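Local coordinates for hemolysin-related protein (Vibrio cholerae serotype O1, PDB 6MLT) that is a secreted protein of the biofilm matrix that binds calcium, probably recognises carbohydrate and is implicated in biofilm adhesion, at residues A152-D157 against Y205-A210; F188-N191 against R196-F199; Y481-D486 against E490-D495; L497-L502 against L537-N542. All blocks are in the same frame, centred on the assembly; numbering follows the deposited sequence.

Contact 1: residues A152-D157 against Y205-A210; sequences ADINGD and YQNNGA. With NA (sodium ion), chain E.
The carboxamide of Asn207 points ND2 at the carbonyl oxygen of Ile154, at 3.1 Å from ND2 to O. Ile154 O lies close to the plane of that amide, whereas ND2 stands well above the plane of the Ile154 carbonyl, and the N-H...O angle is a bent 144°. The same nitrogen comes within 3.6 Å of Asn155 CB. The aliphatic parts run alongside one another, antiparallel in sense, with Ile154 CD1 3.5 Å from Asn207 CB. Asn207 lies in a type I turn, Gln206 to Gly209, between two strands of one four-stranded sheet; the 152-157 loop belongs to the preceding sheet, within an FG-GAP-like, beta-propeller-related region.

That loop grips sodium through Asp153 OD1 (2.4 Å), Asn155 OD1 (2.3 Å) and Asp157 OD1, with Asn159 O and Glu161 completing the site. Asp153 OD1 also takes the Gly156 N-H, 2.7 Å from N to OD1, in an Asx motif, met from above the carboxylate plane. Gly156 suits its positive phi there.

Asparagine suits position 207 because a neutral amide has two N-H groups: ND2 also bonds Gln195 OE1, while Gln195 NE2 reaches Asn155 O. The amide network thus ties the backbone of one sodium loop to the next sheet, without bringing another charge near the two ions.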
loop_
_atom_site.group_PDB
_atom_site.type_symbol
_atom_site.label_atom_id
_atom_site.label_comp_id
_atom_site.label_asym_id
_atom_site.label_seq_id
_atom_site.Cartn_x
_atom_site.Cartn_y
_atom_site.Cartn_z
ATOM N N ALA A 152 -12.443 1.761 -8.158
ATOM C CA ALA A 152 -11.216 1.873 -8.938
ATOM C C ALA A 152 -11.551 1.917 -10.418
ATOM O O ALA A 152 -12.583 1.396 -10.852
ATOM C CB ALA A 152 -10.262 0.705 -8.659
ATOM N N ASP A 153 -10.664 2.548 -11.188
ATOM C CA ASP A 153 -10.698 2.445 -12.646
ATOM C C ASP A 153 -9.845 1.240 -13.012
ATOM O O ASP A 153 -8.614 1.326 -13.055
ATOM C CB ASP A 153 -10.184 3.719 -13.305
ATOM C CG ASP A 153 -10.214 3.648 -14.838
ATOM O OD1 ASP A 153 -10.542 2.581 -15.408
ATOM O OD2 ASP A 153 -9.916 4.679 -15.478
ATOM N N ILE A 154 -10.498 0.105 -13.282
ATOM C CA ILE A 154 -9.770 -1.155 -13.402
ATOM C C ILE A 154 -9.331 -1.458 -14.823
ATOM O O ILE A 154 -8.501 -2.360 -15.019
ATOM C CB ILE A 154 -10.603 -2.332 -12.857
ATOM C CG1 ILE A 154 -11.894 -2.513 -13.672
ATOM C CG2 ILE A 154 -10.894 -2.116 -11.376
ATOM C CD1 ILE A 154 -12.774 -3.651 -13.192
ATOM N N ASN A 155 -9.851 -0.739 -15.820
ATOM C CA ASN A 155 -9.455 -0.936 -17.208
ATOM C C ASN A 155 -8.840 0.302 -17.843
ATOM O O ASN A 155 -8.461 0.248 -19.016
ATOM C CB ASN A 155 -10.651 -1.394 -18.057
ATOM C CG ASN A 155 -11.820 -0.413 -18.025
ATOM O OD1 ASN A 155 -11.727 0.688 -17.474
ATOM N ND2 ASN A 155 -12.929 -0.817 -18.627
ATOM N N GLY A 156 -8.732 1.406 -17.111
ATOM C CA GLY A 156 -8.053 2.583 -17.611
ATOM C C GLY A 156 -8.810 3.375 -18.652
ATOM O O GLY A 156 -8.188 4.122 -19.411
ATOM N N ASP A 157 -10.134 3.249 -18.715
ATOM C CA ASP A 157 -10.906 3.978 -19.714
ATOM C C ASP A 157 -11.451 5.303 -19.192
ATOM O O ASP A 157 -12.245 5.945 -19.885
ATOM C CB ASP A 157 -12.055 3.112 -20.235
ATOM C CG ASP A 157 -13.123 2.845 -19.185
ATOM O OD1 ASP A 157 -13.024 3.376 -18.062
ATOM O OD2 ASP A 157 -14.065 2.087 -19.490
ATOM N N TYR A 205 -10.151 -12.753 -11.084
ATOM C CA TYR A 205 -10.787 -12.569 -12.378
ATOM C C TYR A 205 -10.078 -11.475 -13.164
ATOM O O TYR A 205 -9.600 -10.492 -12.592
ATOM C CB TYR A 205 -12.259 -12.152 -12.244
ATOM C CG TYR A 205 -13.121 -12.968 -11.312
ATOM C CD1 TYR A 205 -13.255 -12.620 -9.974
ATOM C CD2 TYR A 205 -13.855 -14.047 -11.784
ATOM C CE1 TYR A 205 -14.068 -13.346 -9.123
ATOM C CE2 TYR A 205 -14.676 -14.778 -10.938
ATOM C CZ TYR A 205 -14.774 -14.424 -9.611
ATOM O OH TYR A 205 -15.579 -15.153 -8.766
ATOM N N GLN A 206 -10.044 -11.633 -14.486
ATOM C CA GLN A 206 -9.825 -10.477 -15.343
ATOM C C GLN A 206 -10.991 -9.511 -15.174
ATOM O O GLN A 206 -12.049 -9.863 -14.641
ATOM C CB GLN A 206 -9.669 -10.901 -16.804
ATOM C CG GLN A 206 -8.397 -11.689 -17.064
ATOM C CD GLN A 206 -8.164 -11.975 -18.537
ATOM O OE1 GLN A 206 -9.033 -12.505 -19.225
ATOM N NE2 GLN A 206 -6.985 -11.620 -19.028
ATOM N N ASN A 207 -10.792 -8.268 -15.615
ATOM C CA ASN A 207 -11.820 -7.272 -15.347
ATOM C C ASN A 207 -13.050 -7.432 -16.237
ATOM O O ASN A 207 -14.031 -6.708 -16.027
ATOM C CB ASN A 207 -11.246 -5.850 -15.458
ATOM C CG ASN A 207 -10.583 -5.566 -16.789
ATOM O OD1 ASN A 207 -10.936 -6.139 -17.817
ATOM N ND2 ASN A 207 -9.628 -4.645 -16.774
ATOM N N ASN A 208 -13.046 -8.358 -17.193
ATOM C CA ASN A 208 -14.276 -8.764 -17.862
ATOM C C ASN A 208 -14.942 -9.958 -17.181
ATOM O O ASN A 208 -15.993 -10.414 -17.643
ATOM C CB ASN A 208 -13.997 -9.079 -19.335
ATOM C CG ASN A 208 -13.124 -10.308 -19.526
ATOM O OD1 ASN A 208 -12.564 -10.859 -18.574
ATOM N ND2 ASN A 208 -12.996 -10.733 -20.770
ATOM N N GLY A 209 -14.371 -10.453 -16.087
ATOM C CA GLY A 209 -14.926 -11.574 -15.352
ATOM C C GLY A 209 -14.347 -12.928 -15.711
ATOM O O GLY A 209 -14.722 -13.930 -15.085
ATOM N N ALA A 210 -13.452 -12.994 -16.691
ATOM C CA ALA A 210 -12.830 -14.262 -17.046
ATOM C C ALA A 210 -12.014 -14.802 -15.878
ATOM O O ALA A 210 -11.263 -14.071 -15.228
ATOM C CB ALA A 210 -11.932 -14.094 -18.272
HETATM NA NA NA E . -12.823 2.089 -15.964
#

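Contact 2: residues F188-N191 against R196-F199; sequences FDSN and REVF. With NA (sodium ion), chain F.
Phe188 and Glu197 pair across the base of a sodium-binding loop of the Asp-x-Asn-x-Asp-Gly type that joins strands 185-188 and 197-200, in a sheet that resembles a propeller blade.

Backbone bonds come first. The pair is antiparallel and hydrogen-bonded, with Phe188 N to Glu197 O at 3.0 Å and Glu197 N to Phe188 O at 2.8 Å.

Metal bonds follow. Glu197 embraces the sodium with both carboxylate oxygens, OE1 at 2.6 Å and OE2 at 2.5 Å from the ion; a bend at chi2 (65°) curls the chain back over the loop. Asp189 OD1 and Asn191 OD1 are further ligands, and Asp193 and Gln195 O complete the six.

Side-chain hydrogen bonds then steady the glutamate. OE1 accepts from Ser190 N, which comes from almost straight beyond the C-O bond, and from Ser190 OG, 2.7 Å from OG to OE1, above the carboxylate plane. Serine suits the place because its short side chain lets the hydroxyl join its own backbone N-H on one oxygen.

Apolar contact is slight: Phe199 CB meets the edge of the Phe188 ring, and both rings pack on Leu204 and Leu237. Arg196 lays its aliphatic chain past the Phe188 backbone, and its guanidinium goes on to a salt bridge with Asp582.

A water links the two segments at the metal, donating to Glu197 OE2 (2.7 Å) and accepting from Asn191 ND2 (3.1 Å).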
loop_
_atom_site.group_PDB
_atom_site.type_symbol
_atom_site.label_atom_id
_atom_site.label_comp_id
_atom_site.label_asym_id
_atom_site.label_seq_id
_atom_site.Cartn_x
_atom_site.Cartn_y
_atom_site.Cartn_z
ATOM N N PHE A 188 -6.105 -5.069 -8.608
ATOM C CA PHE A 188 -4.698 -4.752 -8.795
ATOM C C PHE A 188 -4.225 -5.426 -10.070
ATOM O O PHE A 188 -4.805 -6.427 -10.508
ATOM C CB PHE A 188 -3.848 -5.191 -7.594
ATOM C CG PHE A 188 -3.715 -6.682 -7.446
ATOM C CD1 PHE A 188 -4.764 -7.444 -6.967
ATOM C CD2 PHE A 188 -2.523 -7.316 -7.763
ATOM C CE1 PHE A 188 -4.636 -8.815 -6.823
ATOM C CE2 PHE A 188 -2.384 -8.684 -7.620
ATOM C CZ PHE A 188 -3.440 -9.438 -7.150
ATOM N N ASP A 189 -3.182 -4.853 -10.671
ATOM C CA ASP A 189 -2.565 -5.423 -11.866
ATOM C C ASP A 189 -1.677 -6.579 -11.430
ATOM O O ASP A 189 -0.555 -6.378 -10.965
ATOM C CB ASP A 189 -1.770 -4.362 -12.619
ATOM C CG ASP A 189 -1.279 -4.844 -13.980
ATOM O OD1 ASP A 189 -1.440 -6.045 -14.300
ATOM O OD2 ASP A 189 -0.727 -4.018 -14.735
ATOM N N SER A 190 -2.184 -7.801 -11.581
ATOM C CA SER A 190 -1.482 -8.985 -11.103
ATOM C C SER A 190 -0.363 -9.430 -12.031
ATOM O O SER A 190 0.545 -10.138 -11.587
ATOM C CB SER A 190 -2.471 -10.141 -10.948
ATOM O OG SER A 190 -2.893 -10.586 -12.225
ATOM N N ASN A 191 -0.420 -9.061 -13.308
ATOM C CA ASN A 191 0.483 -9.621 -14.307
ATOM C C ASN A 191 1.196 -8.562 -15.140
ATOM O O ASN A 191 1.819 -8.907 -16.150
ATOM C CB ASN A 191 -0.284 -10.563 -15.233
ATOM C CG ASN A 191 -1.500 -9.906 -15.851
ATOM O OD1 ASN A 191 -1.595 -8.680 -15.907
ATOM N ND2 ASN A 191 -2.438 -10.721 -16.319
ATOM N N ARG A 196 -6.219 -4.068 -14.462
ATOM C CA ARG A 196 -6.328 -4.523 -13.086
ATOM C C ARG A 196 -7.296 -5.695 -13.017
ATOM O O ARG A 196 -8.414 -5.624 -13.539
ATOM C CB ARG A 196 -6.750 -3.376 -12.170
ATOM C CG ARG A 196 -5.643 -2.316 -12.090
ATOM C CD ARG A 196 -6.081 -1.087 -11.390
ATOM N NE ARG A 196 -6.310 -1.337 -9.978
ATOM C CZ ARG A 196 -6.509 -0.380 -9.082
ATOM N NH1 ARG A 196 -6.504 0.892 -9.458
ATOM N NH2 ARG A 196 -6.711 -0.697 -7.810
ATOM N N GLU A 197 -6.833 -6.788 -12.422
ATOM C CA GLU A 197 -7.675 -7.936 -12.146
ATOM C C GLU A 197 -8.444 -7.711 -10.847
ATOM O O GLU A 197 -8.126 -6.820 -10.055
ATOM C CB GLU A 197 -6.829 -9.206 -12.063
ATOM C CG GLU A 197 -6.248 -9.691 -13.402
ATOM C CD GLU A 197 -5.234 -8.733 -14.023
ATOM O OE1 GLU A 197 -4.166 -8.498 -13.411
ATOM O OE2 GLU A 197 -5.511 -8.212 -15.128
ATOM N N VAL A 198 -9.474 -8.529 -10.638
ATOM C CA VAL A 198 -10.348 -8.428 -9.474
ATOM C C VAL A 198 -10.166 -9.685 -8.637
ATOM O O VAL A 198 -10.334 -10.805 -9.136
ATOM C CB VAL A 198 -11.821 -8.251 -9.882
ATOM C CG1 VAL A 198 -12.716 -8.205 -8.658
ATOM C CG2 VAL A 198 -12.003 -6.984 -10.697
ATOM N N PHE A 199 -9.832 -9.508 -7.364
ATOM C CA PHE A 199 -9.672 -10.619 -6.434
ATOM C C PHE A 199 -10.811 -10.586 -5.429
ATOM O O PHE A 199 -10.974 -9.598 -4.703
ATOM C CB PHE A 199 -8.331 -10.561 -5.707
ATOM C CG PHE A 199 -8.112 -11.715 -4.783
ATOM C CD1 PHE A 199 -7.744 -12.950 -5.282
ATOM C CD2 PHE A 199 -8.318 -11.580 -3.420
ATOM C CE1 PHE A 199 -7.552 -14.023 -4.436
ATOM C CE2 PHE A 199 -8.130 -12.650 -2.569
ATOM C CZ PHE A 199 -7.750 -13.874 -3.077
HETATM NA NA NA F . -3.246 -7.071 -15.335
HETATM O O HOH W 1 -5.036 -9.472 -17.492
#

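Contact 3: residues Y481-D486 against E490-D495; sequences YDFTGD and EVLVQD. With NA (sodium ion), chain H.
A sodium-binding loop of the Asp-x-Thr-x-Asp-Gly kind links strands 478-481 and 490-494, and Glu490, at the start of the second strand, closes it. Tyr481 and Glu490 form an antiparallel hydrogen-bonded pair, the shorter bond being Glu490 N to Tyr481 O at 2.8 Å. Glu490 holds the ion unevenly, with OE2 at 2.3 Å and OE1 at 2.9 Å. OE1, a long and probably weaker ligand, also accepts from Thr484 N at 3.3 Å, above the carboxylate plane, and weakly from Phe483 N. Asp482 OD1, Thr484 OG1 and Asp486 OD1 supply three more ligands, and Ile488 O the last. Threonine fits here because its hydroxyl binds the metal with OG1 between its own N and carbonyl carbon (chi1 64°), while CG2 lies against the Glu490 carboxylate. Gly485 tolerates the positive phi of the loop.

Beside the site, Phe483 receives Tyr481 CD2 over the centre of one ring face, 3.4 Å above the plane. Leu492 CG meets the ring's edge.

Strand 490-494 lies between 478-481 and 498-502 in a four-stranded antiparallel sheet. Met499 of strand 498-502 flanks Leu492, and Val526 of a neighbouring sheet packs on Tyr481, Phe483 and Leu492.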
loop_
_atom_site.group_PDB
_atom_site.type_symbol
_atom_site.label_atom_id
_atom_site.label_comp_id
_atom_site.label_asym_id
_atom_site.label_seq_id
_atom_site.Cartn_x
_atom_site.Cartn_y
_atom_site.Cartn_z
ATOM N N TYR A 481 -0.585 3.467 11.620
ATOM C CA TYR A 481 -0.235 4.879 11.549
ATOM C C TYR A 481 1.013 5.117 12.393
ATOM O O TYR A 481 1.208 4.472 13.430
ATOM C CB TYR A 481 -1.384 5.777 12.033
ATOM C CG TYR A 481 -0.970 7.228 12.163
ATOM C CD1 TYR A 481 -0.563 7.955 11.048
ATOM C CD2 TYR A 481 -0.962 7.867 13.400
ATOM C CE1 TYR A 481 -0.155 9.277 11.160
ATOM C CE2 TYR A 481 -0.560 9.195 13.524
ATOM C CZ TYR A 481 -0.154 9.890 12.400
ATOM O OH TYR A 481 0.247 11.202 12.509
ATOM N N ASP A 482 1.847 6.057 11.943
ATOM C CA ASP A 482 3.077 6.438 12.644
ATOM C C ASP A 482 2.756 7.613 13.560
ATOM O O ASP A 482 2.900 8.778 13.188
ATOM C CB ASP A 482 4.177 6.793 11.647
ATOM C CG ASP A 482 5.461 7.241 12.322
ATOM O OD1 ASP A 482 5.601 7.045 13.550
ATOM O OD2 ASP A 482 6.325 7.808 11.627
ATOM N N PHE A 483 2.310 7.298 14.780
ATOM C CA PHE A 483 2.049 8.330 15.782
ATOM C C PHE A 483 3.331 9.024 16.223
ATOM O O PHE A 483 3.337 10.238 16.459
ATOM C CB PHE A 483 1.373 7.723 17.013
ATOM C CG PHE A 483 -0.060 7.353 16.814
ATOM C CD1 PHE A 483 -1.056 8.304 16.946
ATOM C CD2 PHE A 483 -0.420 6.042 16.549
ATOM C CE1 PHE A 483 -2.387 7.956 16.783
ATOM C CE2 PHE A 483 -1.742 5.690 16.388
ATOM C CZ PHE A 483 -2.729 6.648 16.505
ATOM N N THR A 484 4.414 8.267 16.381
ATOM C CA THR A 484 5.612 8.806 17.012
ATOM C C THR A 484 6.466 9.616 16.052
ATOM O O THR A 484 7.297 10.406 16.507
ATOM C CB THR A 484 6.468 7.684 17.605
ATOM O OG1 THR A 484 6.936 6.832 16.553
ATOM C CG2 THR A 484 5.668 6.869 18.624
ATOM N N GLY A 485 6.290 9.432 14.747
ATOM C CA GLY A 485 7.029 10.209 13.776
ATOM C C GLY A 485 8.431 9.724 13.489
ATOM O O GLY A 485 9.242 10.497 12.972
ATOM N N ASP A 486 8.749 8.467 13.809
ATOM C CA ASP A 486 10.060 7.897 13.523
ATOM C C ASP A 486 10.089 7.117 12.215
ATOM O O ASP A 486 11.088 6.458 11.918
ATOM C CB ASP A 486 10.518 7.000 14.679
ATOM C CG ASP A 486 9.688 5.725 14.824
ATOM O OD1 ASP A 486 8.623 5.594 14.179
ATOM O OD2 ASP A 486 10.117 4.843 15.602
ATOM N N GLU A 490 2.898 2.362 13.993
ATOM C CA GLU A 490 2.264 1.658 15.092
ATOM C C GLU A 490 0.994 0.966 14.587
ATOM O O GLU A 490 0.505 1.229 13.484
ATOM C CB GLU A 490 1.941 2.629 16.236
ATOM C CG GLU A 490 3.148 3.058 17.079
ATOM C CD GLU A 490 4.077 4.059 16.387
ATOM O OE1 GLU A 490 3.596 5.129 15.952
ATOM O OE2 GLU A 490 5.294 3.777 16.283
ATOM N N VAL A 491 0.465 0.061 15.411
ATOM C CA VAL A 491 -0.733 -0.709 15.104
ATOM C C VAL A 491 -1.887 -0.192 15.952
ATOM O O VAL A 491 -1.744 0.015 17.165
ATOM C CB VAL A 491 -0.523 -2.213 15.368
ATOM C CG1 VAL A 491 -1.722 -3.013 14.858
ATOM C CG2 VAL A 491 0.771 -2.697 14.735
ATOM N N LEU A 492 -3.040 -0.012 15.314
ATOM C CA LEU A 492 -4.260 0.406 15.988
ATOM C C LEU A 492 -5.191 -0.792 16.047
ATOM O O LEU A 492 -5.515 -1.375 15.009
ATOM C CB LEU A 492 -4.935 1.568 15.259
ATOM C CG LEU A 492 -4.178 2.889 15.178
ATOM C CD1 LEU A 492 -3.070 2.834 14.135
ATOM C CD2 LEU A 492 -5.154 4.000 14.854
ATOM N N VAL A 493 -5.608 -1.158 17.260
ATOM C CA VAL A 493 -6.362 -2.379 17.499
ATOM C C VAL A 493 -7.557 -2.057 18.388
ATOM O O VAL A 493 -7.591 -1.046 19.090
ATOM C CB VAL A 493 -5.496 -3.484 18.150
ATOM C CG1 VAL A 493 -4.214 -3.695 17.360
ATOM C CG2 VAL A 493 -5.181 -3.151 19.606
ATOM N N GLN A 494 -8.528 -2.962 18.371
ATOM C CA GLN A 494 -9.784 -2.818 19.089
ATOM C C GLN A 494 -10.173 -4.181 19.640
ATOM O O GLN A 494 -9.991 -5.198 18.961
ATOM C CB GLN A 494 -10.880 -2.292 18.151
ATOM C CG GLN A 494 -12.284 -2.295 18.736
ATOM C CD GLN A 494 -12.472 -1.197 19.764
ATOM O OE1 GLN A 494 -12.105 -0.048 19.530
ATOM N NE2 GLN A 494 -13.026 -1.548 20.914
ATOM N N ASP A 495 -10.688 -4.213 20.873
ATOM C CA ASP A 495 -11.322 -5.438 21.354
ATOM C C ASP A 495 -12.708 -5.119 21.904
ATOM O O ASP A 495 -13.366 -4.204 21.403
ATOM C CB ASP A 495 -10.427 -6.177 22.365
ATOM C CG ASP A 495 -10.246 -5.456 23.702
ATOM O OD1 ASP A 495 -10.820 -4.375 23.946
ATOM O OD2 ASP A 495 -9.504 -6.026 24.535
HETATM NA NA NA H . 6.226 5.311 14.851
#

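Contact 4: residues L497-L502 against L537-N542; sequences LRMRIL and LIMVAN
Met499 and Leu537 meet tip to tip, while Met499 and Met539 cross at about a right angle; these three side chains make the whole contact. The closest pair of CA atoms, Met499 CA and Met539 CA, is 8.3 Å apart, so two sheets face each other and only side chains bridge them.

Met499 sends CG anti to its own N (chi1 178°), then bends at chi2. The bend brings its terminal methyl to the branched end of Leu537, with CE 4.0 Å from Leu537 CD2 and 4.1 Å from CD1. Neither leucine methyl is strongly preferred, and CE rests against the fork.

Met539 meets Met499 nearer its root. A turn at chi3 (71°) lays its end across the stem of Met499, so that Met539 CE touches Met499 CG at 3.7 Å and Met539 SD touches Met499 CB, also at 3.7 Å. The two sulfurs do not meet head on; instead, Met499 SD has Met539 CE beside it at 3.8 Å. Methionine suits both positions because a long, unbranched, polarisable chain can adapt its bends to fill an irregular apolar layer. Contact rests on dispersion and exclusion of water.

Strand 498-502 is an inner strand of the sheet holding 490-494 and 509-514, and Leu492 of its neighbour also touches both Met499 and Leu537. Strand 536-541 runs between 525-527 and 553-559 in the next sheet, whose Tyr557 packs against Met539; that sheet ends at the N-terminal strand 13-19, consistent with the ring closure of a propeller.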
loop_
_atom_site.group_PDB
_atom_site.type_symbol
_atom_site.label_atom_id
_atom_site.label_comp_id
_atom_site.label_asym_id
_atom_site.label_seq_id
_atom_site.Cartn_x
_atom_site.Cartn_y
_atom_site.Cartn_z
ATOM N N LEU A 497 -13.631 -3.880 24.775
ATOM C CA LEU A 497 -13.729 -2.758 25.704
ATOM C C LEU A 497 -12.715 -1.648 25.483
ATOM O O LEU A 497 -12.874 -0.578 26.081
ATOM C CB LEU A 497 -13.575 -3.256 27.149
ATOM C CG LEU A 497 -14.639 -4.233 27.642
ATOM C CD1 LEU A 497 -14.239 -4.837 28.977
ATOM C CD2 LEU A 497 -15.989 -3.530 27.754
ATOM N N ARG A 498 -11.685 -1.857 24.667
ATOM C CA ARG A 498 -10.577 -0.919 24.572
ATOM C C ARG A 498 -10.100 -0.808 23.136
ATOM O O ARG A 498 -10.033 -1.806 22.417
ATOM C CB ARG A 498 -9.374 -1.353 25.436
ATOM C CG ARG A 498 -9.720 -2.009 26.754
ATOM C CD ARG A 498 -8.538 -2.799 27.286
ATOM N NE ARG A 498 -8.368 -4.072 26.583
ATOM C CZ ARG A 498 -7.363 -4.915 26.798
ATOM N NH1 ARG A 498 -6.427 -4.620 27.693
ATOM N NH2 ARG A 498 -7.288 -6.053 26.119
ATOM N N MET A 499 -9.766 0.411 22.737
ATOM C CA MET A 499 -8.917 0.659 21.584
ATOM C C MET A 499 -7.501 0.869 22.099
ATOM O O MET A 499 -7.306 1.511 23.133
ATOM C CB MET A 499 -9.408 1.881 20.798
ATOM C CG MET A 499 -8.549 2.256 19.593
ATOM S SD MET A 499 -7.109 3.272 20.033
ATOM C CE MET A 499 -6.197 3.214 18.489
ATOM N N ARG A 500 -6.520 0.287 21.411
ATOM C CA ARG A 500 -5.138 0.399 21.852
ATOM C C ARG A 500 -4.214 0.676 20.677
ATOM O O ARG A 500 -4.518 0.353 19.524
ATOM C CB ARG A 500 -4.682 -0.871 22.591
ATOM C CG ARG A 500 -5.392 -1.078 23.930
ATOM C CD ARG A 500 -4.907 -2.333 24.629
ATOM N NE ARG A 500 -5.253 -3.537 23.882
ATOM C CZ ARG A 500 -4.753 -4.744 24.128
ATOM N NH1 ARG A 500 -3.871 -4.914 25.104
ATOM N NH2 ARG A 500 -5.129 -5.786 23.389
ATOM N N ILE A 501 -3.080 1.287 20.997
ATOM C CA ILE A 501 -1.994 1.525 20.054
ATOM C C ILE A 501 -0.828 0.640 20.466
ATOM O O ILE A 501 -0.395 0.673 21.626
ATOM C CB ILE A 501 -1.581 3.004 20.033
ATOM C CG1 ILE A 501 -2.785 3.884 19.689
ATOM C CG2 ILE A 501 -0.426 3.234 19.040
ATOM C CD1 ILE A 501 -2.538 5.363 19.951
ATOM N N LEU A 502 -0.325 -0.152 19.523
ATOM C CA LEU A 502 0.746 -1.104 19.778
ATOM C C LEU A 502 1.999 -0.721 18.997
ATOM O O LEU A 502 1.924 -0.299 17.838
ATOM C CB LEU A 502 0.330 -2.520 19.396
ATOM C CG LEU A 502 -0.999 -3.024 19.976
ATOM C CD1 LEU A 502 -1.257 -4.456 19.541
ATOM C CD2 LEU A 502 -1.010 -2.917 21.503
ATOM N N LEU A 537 -7.795 10.863 15.434
ATOM C CA LEU A 537 -8.004 9.428 15.598
ATOM C C LEU A 537 -9.500 9.171 15.764
ATOM O O LEU A 537 -10.102 9.611 16.752
ATOM C CB LEU A 537 -7.241 8.908 16.811
ATOM C CG LEU A 537 -7.617 7.514 17.328
ATOM C CD1 LEU A 537 -7.393 6.455 16.261
ATOM C CD2 LEU A 537 -6.829 7.184 18.588
ATOM N N ILE A 538 -10.086 8.444 14.813
ATOM C CA ILE A 538 -11.534 8.253 14.716
ATOM C C ILE A 538 -11.860 6.793 15.000
ATOM O O ILE A 538 -11.279 5.895 14.379
ATOM C CB ILE A 538 -12.052 8.647 13.322
ATOM C CG1 ILE A 538 -11.675 10.095 12.993
ATOM C CG2 ILE A 538 -13.579 8.454 13.235
ATOM C CD1 ILE A 538 -11.186 10.295 11.581
ATOM N N MET A 539 -12.822 6.551 15.895
ATOM C CA MET A 539 -13.244 5.192 16.195
ATOM C C MET A 539 -14.744 5.150 16.450
ATOM O O MET A 539 -15.355 6.140 16.868
ATOM C CB MET A 539 -12.486 4.616 17.402
ATOM C CG MET A 539 -12.747 5.316 18.712
ATOM S SD MET A 539 -11.590 4.800 20.003
ATOM C CE MET A 539 -10.084 5.581 19.425
ATOM N N VAL A 540 -15.333 3.988 16.195
ATOM C CA VAL A 540 -16.768 3.789 16.357
ATOM C C VAL A 540 -17.007 2.889 17.561
ATOM O O VAL A 540 -16.145 2.095 17.949
ATOM C CB VAL A 540 -17.394 3.205 15.074
ATOM C CG1 VAL A 540 -17.073 4.101 13.887
ATOM C CG2 VAL A 540 -16.895 1.781 14.825
ATOM N N ALA A 541 -18.188 3.026 18.160
ATOM C CA ALA A 541 -18.488 2.334 19.402
ATOM C C ALA A 541 -19.954 1.939 19.444
ATOM O O ALA A 541 -20.814 2.571 18.817
ATOM C CB ALA A 541 -18.157 3.200 20.622
ATOM N N ASN A 542 -20.223 0.884 20.210
ATOM C CA ASN A 542 -21.576 0.428 20.470
ATOM C C ASN A 542 -21.592 -0.223 21.842
ATOM O O ASN A 542 -20.572 -0.742 22.310
ATOM C CB ASN A 542 -22.052 -0.548 19.391
ATOM C CG ASN A 542 -21.096 -1.703 19.202
ATOM O OD1 ASN A 542 -21.146 -2.690 19.940
ATOM N ND2 ASN A 542 -20.208 -1.582 18.220
#

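How the contacts relate
The four contacts form two clusters. Contacts 1 and 2 have centres about 8 Å apart and share the region from 150 to 214: contact 2 lies within the span of chain that contact 1 brackets, and backbone hydrogen bonds join Ile154 to Arg196 and Tyr205 to Val198. Contacts 3 and 4, about 11 Å apart between centres, follow later and meet through neighbouring strands 490-494 and 498-502. Contact centres in one cluster lie about 29 to 36 Å from those in the other. The beta-prism lectin range, 296-427, falls between them in sequence. Contacts 1 to 3 each involve a sodium loop, suggesting repeated blade-like units, while contacts 1 and 4 join successive sheets.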